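Long-range contacts in glucose-6-phosphate 1-dehydrogenase (Mycobacterium avium, PDB 4LGV), which probably catalyses the oxidation of glucose 6-phosphate to 6-phosphogluconolactone with NADP+ as the electron acceptor, the entry step of the oxidative pentose phosphate pathway: residues Phe48-Arg53 and Arg414-Leu419; Glu58-Pro63 and Asp98-Arg103; Ala160-Phe165 and Val191-Gly196. All blocks are in the same frame, centred on the assembly; numbering follows the deposited sequence. Where two conformers were deposited one is given.

Contact 1 (Phe48-Arg53 and Arg414-Leu419). With GOL (glycerol), chain F.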
loop_
_atom_site.group_PDB
_atom_site.type_symbol
_atom_site.label_atom_id
_atom_site.label_comp_id
_atom_site.label_asym_id
_atom_site.label_seq_id
_atom_site.Cartn_x
_atom_site.Cartn_y
_atom_site.Cartn_z
ATOM N N PHE A 48 -23.104 -44.075 -16.039
ATOM C CA PHE A 48 -24.450 -44.576 -15.753
ATOM C C PHE A 48 -25.019 -44.077 -14.416
ATOM O O PHE A 48 -26.168 -43.595 -14.345
ATOM C CB PHE A 48 -24.494 -46.074 -15.792
ATOM C CG PHE A 48 -24.517 -46.641 -17.176
ATOM C CD1 PHE A 48 -25.456 -46.240 -18.081
ATOM C CD2 PHE A 48 -23.620 -47.639 -17.544
ATOM C CE1 PHE A 48 -25.483 -46.771 -19.332
ATOM C CE2 PHE A 48 -23.651 -48.188 -18.822
ATOM C CZ PHE A 48 -24.580 -47.743 -19.717
ATOM N N ARG A 49 -24.224 -44.169 -13.370
ATOM C CA ARG A 49 -24.607 -43.610 -12.067
ATOM C C ARG A 49 -24.921 -42.106 -12.117
ATOM O O ARG A 49 -25.921 -41.640 -11.567
ATOM C CB ARG A 49 -23.484 -43.859 -11.065
ATOM C CG ARG A 49 -23.912 -43.621 -9.631
ATOM C CD ARG A 49 -22.712 -43.429 -8.727
ATOM N NE ARG A 49 -23.157 -43.177 -7.390
ATOM C CZ ARG A 49 -22.378 -43.172 -6.312
ATOM N NH1 ARG A 49 -21.059 -43.375 -6.414
ATOM N NH2 ARG A 49 -22.923 -42.917 -5.125
ATOM N N ALA A 50 -24.088 -41.353 -12.811
ATOM C CA ALA A 50 -24.286 -39.905 -12.949
ATOM C C ALA A 50 -25.586 -39.572 -13.697
ATOM O O ALA A 50 -26.340 -38.726 -13.236
ATOM C CB ALA A 50 -23.116 -39.301 -13.656
ATOM N N LEU A 51 -25.883 -40.310 -14.783
ATOM C CA LEU A 51 -27.119 -40.120 -15.470
ATOM C C LEU A 51 -28.336 -40.474 -14.592
ATOM O O LEU A 51 -29.361 -39.758 -14.559
ATOM C CB LEU A 51 -27.146 -40.968 -16.745
ATOM C CG LEU A 51 -26.140 -40.557 -17.816
ATOM C CD1 LEU A 51 -26.121 -41.580 -18.939
ATOM C CD2 LEU A 51 -26.482 -39.206 -18.351
ATOM N N TYR A 52 -28.211 -41.578 -13.871
ATOM C CA TYR A 52 -29.248 -42.007 -12.924
ATOM C C TYR A 52 -29.522 -40.909 -11.911
ATOM O O TYR A 52 -30.709 -40.594 -11.605
ATOM C CB TYR A 52 -28.834 -43.325 -12.228
ATOM C CG TYR A 52 -29.758 -43.754 -11.140
ATOM C CD1 TYR A 52 -30.900 -44.503 -11.427
ATOM C CD2 TYR A 52 -29.525 -43.399 -9.805
ATOM C CE1 TYR A 52 -31.809 -44.822 -10.430
ATOM C CE2 TYR A 52 -30.419 -43.750 -8.793
ATOM C CZ TYR A 52 -31.533 -44.460 -9.114
ATOM O OH TYR A 52 -32.399 -44.807 -8.115
ATOM N N ARG A 53 -28.461 -40.318 -11.361
ATOM C CA ARG A 53 -28.638 -39.275 -10.310
ATOM C C ARG A 53 -29.261 -38.010 -10.879
ATOM O O ARG A 53 -30.095 -37.366 -10.251
ATOM C CB ARG A 53 -27.308 -38.950 -9.623
ATOM C CG ARG A 53 -26.768 -40.092 -8.766
ATOM C CD ARG A 53 -25.303 -39.892 -8.392
ATOM N NE ARG A 53 -25.028 -38.673 -7.629
ATOM C CZ ARG A 53 -25.030 -38.586 -6.299
ATOM N NH1 ARG A 53 -25.246 -39.630 -5.539
ATOM N NH2 ARG A 53 -24.769 -37.424 -5.732
ATOM N N ARG A 414 -19.861 -36.740 -7.455
ATOM C CA ARG A 414 -20.397 -35.376 -7.458
ATOM C C ARG A 414 -19.706 -34.489 -8.466
ATOM O O ARG A 414 -20.361 -33.852 -9.282
ATOM C CB ARG A 414 -20.289 -34.794 -6.061
ATOM C CG ARG A 414 -21.269 -35.396 -5.055
ATOM C CD ARG A 414 -21.068 -34.753 -3.680
ATOM N NE ARG A 414 -21.840 -35.430 -2.648
ATOM C CZ ARG A 414 -22.064 -34.970 -1.414
ATOM N NH1 ARG A 414 -21.599 -33.778 -0.994
ATOM N NH2 ARG A 414 -22.796 -35.705 -0.595
ATOM N N PRO A 415 -18.392 -34.519 -8.474
ATOM C CA PRO A 415 -17.704 -33.803 -9.526
ATOM C C PRO A 415 -18.043 -34.258 -10.901
ATOM O O PRO A 415 -18.191 -33.439 -11.818
ATOM C CB PRO A 415 -16.219 -34.072 -9.254
ATOM C CG PRO A 415 -16.154 -34.921 -8.010
ATOM C CD PRO A 415 -17.489 -34.889 -7.370
ATOM N N TYR A 416 -18.145 -35.552 -11.063
ATOM C CA TYR A 416 -18.409 -36.091 -12.366
ATOM C C TYR A 416 -19.782 -35.674 -12.903
ATOM O O TYR A 416 -19.888 -35.166 -14.020
ATOM C CB TYR A 416 -18.266 -37.596 -12.306
ATOM C CG TYR A 416 -18.390 -38.190 -13.644
ATOM C CD1 TYR A 416 -17.316 -38.214 -14.525
ATOM C CD2 TYR A 416 -19.602 -38.663 -14.069
ATOM C CE1 TYR A 416 -17.442 -38.713 -15.801
ATOM C CE2 TYR A 416 -19.752 -39.190 -15.347
ATOM C CZ TYR A 416 -18.664 -39.215 -16.217
ATOM O OH TYR A 416 -18.815 -39.776 -17.458
ATOM N N GLU A 417 -20.824 -35.801 -12.109
ATOM C CA GLU A 417 -22.157 -35.327 -12.533
ATOM C C GLU A 417 -22.221 -33.811 -12.760
ATOM O O GLU A 417 -22.920 -33.326 -13.656
ATOM C CB GLU A 417 -23.240 -35.764 -11.531
ATOM C CG GLU A 417 -23.131 -35.154 -10.149
ATOM C CD GLU A 417 -24.045 -35.806 -9.109
ATOM O OE1 GLU A 417 -24.792 -36.669 -9.509
ATOM O OE2 GLU A 417 -24.017 -35.458 -7.903
ATOM N N ARG A 418 -21.523 -33.044 -11.927
ATOM C CA ARG A 418 -21.459 -31.600 -12.117
ATOM C C ARG A 418 -20.874 -31.250 -13.498
ATOM O O ARG A 418 -21.366 -30.375 -14.186
ATOM C CB ARG A 418 -20.589 -31.013 -11.011
ATOM C CG ARG A 418 -20.445 -29.518 -11.023
ATOM C CD ARG A 418 -19.485 -29.089 -9.941
ATOM N NE ARG A 418 -19.375 -27.646 -9.920
ATOM C CZ ARG A 418 -18.310 -26.946 -9.528
ATOM N NH1 ARG A 418 -17.175 -27.552 -9.147
ATOM N NH2 ARG A 418 -18.383 -25.638 -9.505
ATOM N N LEU A 419 -19.803 -31.926 -13.901
ATOM C CA LEU A 419 -19.183 -31.665 -15.207
ATOM C C LEU A 419 -20.086 -32.034 -16.361
ATOM O O LEU A 419 -20.161 -31.300 -17.350
ATOM C CB LEU A 419 -17.877 -32.446 -15.364
ATOM C CG LEU A 419 -16.724 -31.884 -14.580
ATOM C CD1 LEU A 419 -15.561 -32.846 -14.587
ATOM C CD2 LEU A 419 -16.269 -30.551 -15.122
HETATM C C1 GOL F . -25.286 -38.530 -1.648
HETATM O O1 GOL F . -26.427 -38.422 -2.516
HETATM C C2 GOL F . -24.129 -38.840 -2.581
HETATM O O2 GOL F . -23.605 -37.606 -3.003
HETATM C C3 GOL F . -22.994 -39.604 -1.981
HETATM O O3 GOL F . -21.854 -39.354 -2.815
#
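R53 and E417 carry the polar half of this helix-to-helix contact, an example of a side-on salt bridge beside a small apolar patch where two domains meet. NE of R53 gives its hydrogen to OE1 of E417 at 2.8 Å, and NH2 of R53 gives one to OE2 of E417 at 3.0 Å, so each carboxylate oxygen is gripped by its own nitrogen. Both oxygens lie close to the guanidinium plane and are approached on the syn side but from out of the carboxylate plane, which is twisted by 34° against the guanidinium. E417 reaches across because its CG sits between the backbone N and the carbonyl carbon (chi1 65°), from where the chain runs on extended. Two paired bonds should hold the carboxylate in rotation, and R57 adds a second positive partner at OE1, which would tend to keep the acid ionised.

The apolar part is smaller. CB of A50 meets the edge of the Y416 ring, 3.6 Å from CD2, and the short alanine lets the backbones approach closely beside E417. The hydroxyl of Y416 is hydrogen-bonded to those of Y133 and T47.

A glycerol, probably from the crystallisation liquor, spans the two arginines. Its O2 accepts from NH2 of R53 at 3.0 Å and from NE of R414 at 2.8 Å. The like-charged NH2 of R53 and NE of R414 stay 4.7 Å apart, while E90 forms salt bridges with NH1 of R53 and NE of R49.

With axes 9.3 Å apart and crossing at -69°, the arrangement is steep helix-helix packing at a domain interface: helix 41-56 of the Rossmann-type coenzyme domain against helix 413-424 from the C-terminal family region.

Contact 2 (Glu58-Pro63 and Asp98-Arg103)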
loop_
_atom_site.group_PDB
_atom_site.type_symbol
_atom_site.label_atom_id
_atom_site.label_comp_id
_atom_site.label_asym_id
_atom_site.label_seq_id
_atom_site.Cartn_x
_atom_site.Cartn_y
_atom_site.Cartn_z
ATOM N N GLU A 58 -34.474 -34.987 -11.495
ATOM C CA GLU A 58 -35.326 -34.497 -12.580
ATOM C C GLU A 58 -34.599 -33.506 -13.488
ATOM O O GLU A 58 -35.205 -32.630 -14.040
ATOM C CB GLU A 58 -36.618 -33.892 -12.033
ATOM C CG GLU A 58 -37.461 -34.904 -11.243
ATOM C CD GLU A 58 -38.680 -34.317 -10.557
ATOM O OE1 GLU A 58 -38.820 -33.082 -10.458
ATOM O OE2 GLU A 58 -39.498 -35.104 -10.095
ATOM N N GLU A 59 -33.302 -33.695 -13.673
ATOM C CA GLU A 59 -32.501 -32.811 -14.498
ATOM C C GLU A 59 -32.227 -33.330 -15.926
ATOM O O GLU A 59 -31.675 -32.602 -16.732
ATOM C CB GLU A 59 -31.203 -32.436 -13.770
ATOM C CG GLU A 59 -31.447 -31.474 -12.601
ATOM C CD GLU A 59 -30.221 -31.259 -11.688
ATOM O OE1 GLU A 59 -29.323 -32.113 -11.582
ATOM O OE2 GLU A 59 -30.146 -30.206 -11.048
ATOM N N LEU A 60 -32.644 -34.548 -16.243
ATOM C CA LEU A 60 -32.589 -35.051 -17.636
ATOM C C LEU A 60 -33.920 -34.781 -18.334
ATOM O O LEU A 60 -34.984 -35.148 -17.824
ATOM C CB LEU A 60 -32.338 -36.557 -17.661
ATOM C CG LEU A 60 -30.987 -37.060 -17.123
ATOM C CD1 LEU A 60 -30.897 -38.566 -17.277
ATOM C CD2 LEU A 60 -29.812 -36.408 -17.828
ATOM N N GLU A 61 -33.865 -34.117 -19.480
ATOM C CA GLU A 61 -35.089 -33.737 -20.204
ATOM C C GLU A 61 -35.062 -34.133 -21.676
ATOM O O GLU A 61 -35.979 -33.795 -22.388
ATOM C CB GLU A 61 -35.328 -32.211 -20.125
ATOM C CG GLU A 61 -35.413 -31.640 -18.704
ATOM C CD GLU A 61 -35.149 -30.128 -18.579
ATOM O OE1 GLU A 61 -34.411 -29.519 -19.398
ATOM O OE2 GLU A 61 -35.654 -29.560 -17.594
ATOM N N HIS A 62 -34.021 -34.840 -22.106
ATOM C CA HIS A 62 -33.757 -35.074 -23.506
ATOM C C HIS A 62 -33.283 -36.519 -23.758
ATOM O O HIS A 62 -32.755 -37.172 -22.869
ATOM C CB HIS A 62 -32.706 -34.059 -24.012
ATOM C CG HIS A 62 -33.175 -32.637 -23.966
ATOM N ND1 HIS A 62 -32.753 -31.742 -23.001
ATOM C CD2 HIS A 62 -34.112 -31.987 -24.698
ATOM C CE1 HIS A 62 -33.376 -30.583 -23.175
ATOM N NE2 HIS A 62 -34.213 -30.714 -24.192
ATOM N N PRO A 63 -33.460 -37.016 -24.979
ATOM C CA PRO A 63 -32.989 -38.340 -25.307
ATOM C C PRO A 63 -31.450 -38.524 -25.241
ATOM O O PRO A 63 -30.666 -37.556 -25.356
ATOM C CB PRO A 63 -33.504 -38.545 -26.735
ATOM C CG PRO A 63 -34.573 -37.487 -26.940
ATOM C CD PRO A 63 -34.083 -36.340 -26.137
ATOM N N ASP A 98 -36.442 -46.608 -14.686
ATOM C CA ASP A 98 -37.332 -46.745 -15.849
ATOM C C ASP A 98 -37.444 -45.444 -16.644
ATOM O O ASP A 98 -37.521 -45.488 -17.867
ATOM C CB ASP A 98 -38.739 -47.298 -15.494
ATOM C CG ASP A 98 -38.759 -48.810 -15.256
ATOM O OD1 ASP A 98 -37.748 -49.492 -15.528
ATOM O OD2 ASP A 98 -39.819 -49.330 -14.780
ATOM N N ARG A 99 -37.434 -44.300 -15.963
ATOM C CA ARG A 99 -37.427 -42.995 -16.684
ATOM C C ARG A 99 -36.153 -42.851 -17.488
ATOM O O ARG A 99 -36.190 -42.425 -18.610
ATOM C CB ARG A 99 -37.536 -41.811 -15.753
ATOM C CG ARG A 99 -38.957 -41.541 -15.249
ATOM C CD ARG A 99 -39.116 -40.076 -14.862
ATOM N NE ARG A 99 -38.072 -39.617 -13.940
ATOM C CZ ARG A 99 -38.110 -39.723 -12.616
ATOM N NH1 ARG A 99 -39.121 -40.313 -12.008
ATOM N NH2 ARG A 99 -37.116 -39.203 -11.885
ATOM N N LEU A 100 -35.038 -43.263 -16.917
ATOM C CA LEU A 100 -33.775 -43.162 -17.626
ATOM C C LEU A 100 -33.808 -44.088 -18.849
ATOM O O LEU A 100 -33.419 -43.685 -19.929
ATOM C CB LEU A 100 -32.607 -43.522 -16.703
ATOM C CG LEU A 100 -31.208 -43.624 -17.332
ATOM C CD1 LEU A 100 -30.844 -42.334 -18.050
ATOM C CD2 LEU A 100 -30.186 -43.939 -16.242
ATOM N N ALA A 101 -34.232 -45.328 -18.664
ATOM C CA ALA A 101 -34.310 -46.291 -19.770
ATOM C C ALA A 101 -35.177 -45.773 -20.891
ATOM O O ALA A 101 -34.842 -45.916 -22.059
ATOM C CB ALA A 101 -34.845 -47.604 -19.269
ATOM N N GLY A 102 -36.267 -45.112 -20.529
ATOM C CA GLY A 102 -37.154 -44.477 -21.509
ATOM C C GLY A 102 -36.520 -43.448 -22.418
ATOM O O GLY A 102 -37.023 -43.225 -23.524
ATOM N N ARG A 103 -35.425 -42.820 -21.962
ATOM C CA ARG A 103 -34.696 -41.823 -22.754
ATOM C C ARG A 103 -33.586 -42.438 -23.616
ATOM O O ARG A 103 -33.059 -41.780 -24.517
ATOM C CB ARG A 103 -33.993 -40.841 -21.834
ATOM C CG ARG A 103 -34.916 -40.089 -20.947
ATOM C CD ARG A 103 -34.156 -39.058 -20.094
ATOM N NE ARG A 103 -35.006 -38.687 -18.984
ATOM C CZ ARG A 103 -36.103 -37.934 -19.070
ATOM N NH1 ARG A 103 -36.493 -37.388 -20.230
ATOM N NH2 ARG A 103 -36.814 -37.696 -17.951
#
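R103 holds its CG beside its own backbone N (chi1 -60°) and runs extended from CG to NE, which carries the guanidinium across the loop to L60. L100, with CG anti to its backbone N (chi1 173°), turns its branched end back toward the same leucine. The carbonyl oxygen of L60 lies over one face of the R103 guanidinium, offset toward its rim and 3.1 Å from NH2, where the angle is too poor for a hydrogen bond; CB of L60 packs against NE of R103 at 3.7 Å. NE of R103 forms a salt bridge with one oxygen of E55, and NE of R99 with the other. E58 closes helix 41-56 with a Schellman motif, and 58-63 is the loop that leads from that helix into strand 64-68 of the Rossmann-type parallel sheet. Beside it, helix 94-103 delivers the chain to the neighbouring strand 104-108. The methyl CD1 of L60 touches CD1 of L100 at 3.8 Å, forming the apolar part of the contact next to L54. At the strand entrance, CA of P63 approaches O of R103 at 3.5 Å in a CA-H...O contact, alongside a backbone hydrogen bond between R103 and I64.

Contact 3 (Ala160-Phe165 and Val191-Gly196)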
loop_
_atom_site.group_PDB
_atom_site.type_symbol
_atom_site.label_atom_id
_atom_site.label_comp_id
_atom_site.label_asym_id
_atom_site.label_seq_id
_atom_site.Cartn_x
_atom_site.Cartn_y
_atom_site.Cartn_z
ATOM N N ALA A 160 -17.490 -33.164 -26.016
ATOM C CA ALA A 160 -16.789 -33.282 -24.747
ATOM C C ALA A 160 -15.876 -34.493 -24.826
ATOM O O ALA A 160 -16.342 -35.621 -25.064
ATOM C CB ALA A 160 -17.779 -33.425 -23.639
ATOM N N VAL A 161 -14.587 -34.276 -24.615
ATOM C CA VAL A 161 -13.604 -35.345 -24.694
ATOM C C VAL A 161 -13.062 -35.727 -23.341
ATOM O O VAL A 161 -12.599 -34.860 -22.566
ATOM C CB VAL A 161 -12.401 -35.006 -25.653
ATOM C CG1 VAL A 161 -12.895 -34.971 -27.057
ATOM C CG2 VAL A 161 -11.768 -33.685 -25.332
ATOM N N GLU A 162 -13.082 -37.028 -23.052
ATOM C CA GLU A 162 -12.513 -37.495 -21.772
ATOM C C GLU A 162 -11.018 -37.420 -21.764
ATOM O O GLU A 162 -10.381 -37.710 -22.740
ATOM C CB GLU A 162 -12.921 -38.957 -21.467
ATOM C CG GLU A 162 -14.203 -39.052 -20.670
ATOM C CD GLU A 162 -14.067 -38.392 -19.327
ATOM O OE1 GLU A 162 -15.086 -37.963 -18.748
ATOM O OE2 GLU A 162 -12.945 -38.281 -18.836
ATOM N N LYS A 163 -10.459 -37.065 -20.631
ATOM C CA LYS A 163 -9.033 -37.168 -20.390
ATOM C C LYS A 163 -8.515 -38.595 -20.661
ATOM O O LYS A 163 -9.207 -39.549 -20.350
ATOM C CB LYS A 163 -8.878 -36.847 -18.907
ATOM C CG LYS A 163 -7.533 -37.018 -18.270
ATOM C CD LYS A 163 -7.658 -36.398 -16.888
ATOM C CE LYS A 163 -6.572 -36.759 -15.876
ATOM N NZ LYS A 163 -6.642 -35.764 -14.755
ATOM N N PRO A 164 -7.288 -38.756 -21.173
ATOM C CA PRO A 164 -6.325 -37.709 -21.489
ATOM C C PRO A 164 -6.565 -37.111 -22.862
ATOM O O PRO A 164 -7.167 -37.756 -23.736
ATOM C CB PRO A 164 -4.983 -38.443 -21.461
ATOM C CG PRO A 164 -5.330 -39.831 -21.909
ATOM C CD PRO A 164 -6.679 -40.098 -21.279
ATOM N N PHE A 165 -6.133 -35.875 -23.011
ATOM C CA PHE A 165 -6.139 -35.180 -24.285
ATOM C C PHE A 165 -4.717 -34.676 -24.510
ATOM O O PHE A 165 -4.496 -33.486 -24.600
ATOM C CB PHE A 165 -7.174 -34.015 -24.328
ATOM C CG PHE A 165 -7.773 -33.686 -22.998
ATOM C CD1 PHE A 165 -7.101 -32.866 -22.091
ATOM C CD2 PHE A 165 -9.016 -34.216 -22.636
ATOM C CE1 PHE A 165 -7.672 -32.586 -20.842
ATOM C CE2 PHE A 165 -9.571 -33.931 -21.402
ATOM C CZ PHE A 165 -8.908 -33.127 -20.511
ATOM N N VAL A 191 -12.815 -32.714 -20.684
ATOM C CA VAL A 191 -13.339 -33.170 -19.412
ATOM C C VAL A 191 -12.227 -33.748 -18.529
ATOM O O VAL A 191 -11.538 -34.735 -18.899
ATOM C CB VAL A 191 -14.384 -34.266 -19.634
ATOM C CG1 VAL A 191 -14.996 -34.710 -18.322
ATOM C CG2 VAL A 191 -15.509 -33.802 -20.585
ATOM N N ASP A 192 -12.032 -33.121 -17.377
ATOM C CA ASP A 192 -11.061 -33.596 -16.391
ATOM C C ASP A 192 -11.786 -33.629 -15.071
ATOM O O ASP A 192 -12.133 -32.586 -14.530
ATOM C CB ASP A 192 -9.850 -32.661 -16.337
ATOM C CG ASP A 192 -8.757 -33.136 -15.359
ATOM O OD1 ASP A 192 -9.050 -33.879 -14.406
ATOM O OD2 ASP A 192 -7.577 -32.776 -15.577
ATOM N N HIS A 193 -12.036 -34.839 -14.563
ATOM C CA HIS A 193 -12.865 -35.007 -13.372
ATOM C C HIS A 193 -12.365 -34.208 -12.197
ATOM O O HIS A 193 -13.165 -33.702 -11.441
ATOM C CB HIS A 193 -12.977 -36.477 -13.006
ATOM C CG HIS A 193 -13.460 -37.297 -14.140
ATOM N ND1 HIS A 193 -13.314 -38.661 -14.180
ATOM C CD2 HIS A 193 -14.033 -36.931 -15.315
ATOM C CE1 HIS A 193 -13.779 -39.099 -15.331
ATOM N NE2 HIS A 193 -14.228 -38.074 -16.034
ATOM N N PHE A 194 -11.035 -34.057 -12.072
ATOM C CA PHE A 194 -10.489 -33.229 -10.983
ATOM C C PHE A 194 -11.028 -31.790 -10.979
ATOM O O PHE A 194 -11.343 -31.254 -9.931
ATOM C CB PHE A 194 -8.984 -33.202 -10.988
ATOM C CG PHE A 194 -8.356 -34.491 -10.539
ATOM C CD1 PHE A 194 -8.548 -34.970 -9.258
ATOM C CD2 PHE A 194 -7.563 -35.206 -11.376
ATOM C CE1 PHE A 194 -7.968 -36.154 -8.845
ATOM C CE2 PHE A 194 -6.999 -36.395 -10.977
ATOM C CZ PHE A 194 -7.182 -36.880 -9.710
ATOM N N LEU A 195 -11.168 -31.191 -12.145
ATOM C CA LEU A 195 -11.693 -29.820 -12.264
ATOM C C LEU A 195 -13.095 -29.644 -11.755
ATOM O O LEU A 195 -13.437 -28.597 -11.259
ATOM C CB LEU A 195 -11.629 -29.300 -13.711
ATOM C CG LEU A 195 -10.354 -28.508 -13.928
ATOM C CD1 LEU A 195 -9.147 -29.426 -13.815
ATOM C CD2 LEU A 195 -10.405 -27.848 -15.293
ATOM N N GLY A 196 -13.886 -30.716 -11.818
ATOM C CA GLY A 196 -15.224 -30.748 -11.245
ATOM C C GLY A 196 -15.259 -30.525 -9.772
ATOM O O GLY A 196 -16.323 -30.246 -9.238
HETATM O O HOH W 1 -5.672 -32.921 -13.975
#
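V191 and its neighbours across the sheet form the first shell: N of V191 bonds to O of V161 at 2.9 Å, and N of K163 bonds back to O of V191 at 3.1 Å, making a parallel bridge around E162 and V191. The edge of the F165 ring comes up to that same V191 oxygen, with CE2 3.3 Å away. Beyond the bridge, NZ of K163 forms a salt bridge with OD1 of D192, 3.1 Å away and above the carboxylate plane, at the end of an all-extended chain (CG anti to N, chi1 173°). The N-H of F194 meets OD1 from the opposite face, closing an Asx turn, while ND2 of N254 hydrogen-bonds to OD2 and NZ also to D250 O. In the given conformer of H193, NE2 bonds to OE1 of E162 at 2.8 Å, with OE1 near the ring plane but NE2 tilted from the carboxylate plane. Farther out, Y133 bonds to OE1 of E162, and the F194 ring meets that of H255. E162 and K163, followed by a cis peptide before P164, face the 192-196 run; these match the family's E-K-P and D-H-F-L-G motifs, which in relatives lie by the active site, consistent with a similar place here.

How the contacts relate
From the N terminus, helix 41-56 supplies the first half of contact 1, which stays open until helix 413-424 returns some 360 residues later. Contacts 2 and 3 both nest within that long loop, in series: contact 2 closes a short loop at one border of the parallel sheet, then contact 3 closes another at strands 158-162 and 188-191, the opposite border. Their nearest atoms are about 13 Å apart, so they do not meet, yet contact 1 touches both. L51 and Y52 pack on L60 and L100 of contact 2, while R418 probably hydrogen-bonds to G196 O and L419 packs on D192 of contact 3. Helix 413-424, from the C-terminal family region, is thereby tied to the Rossmann-type domain.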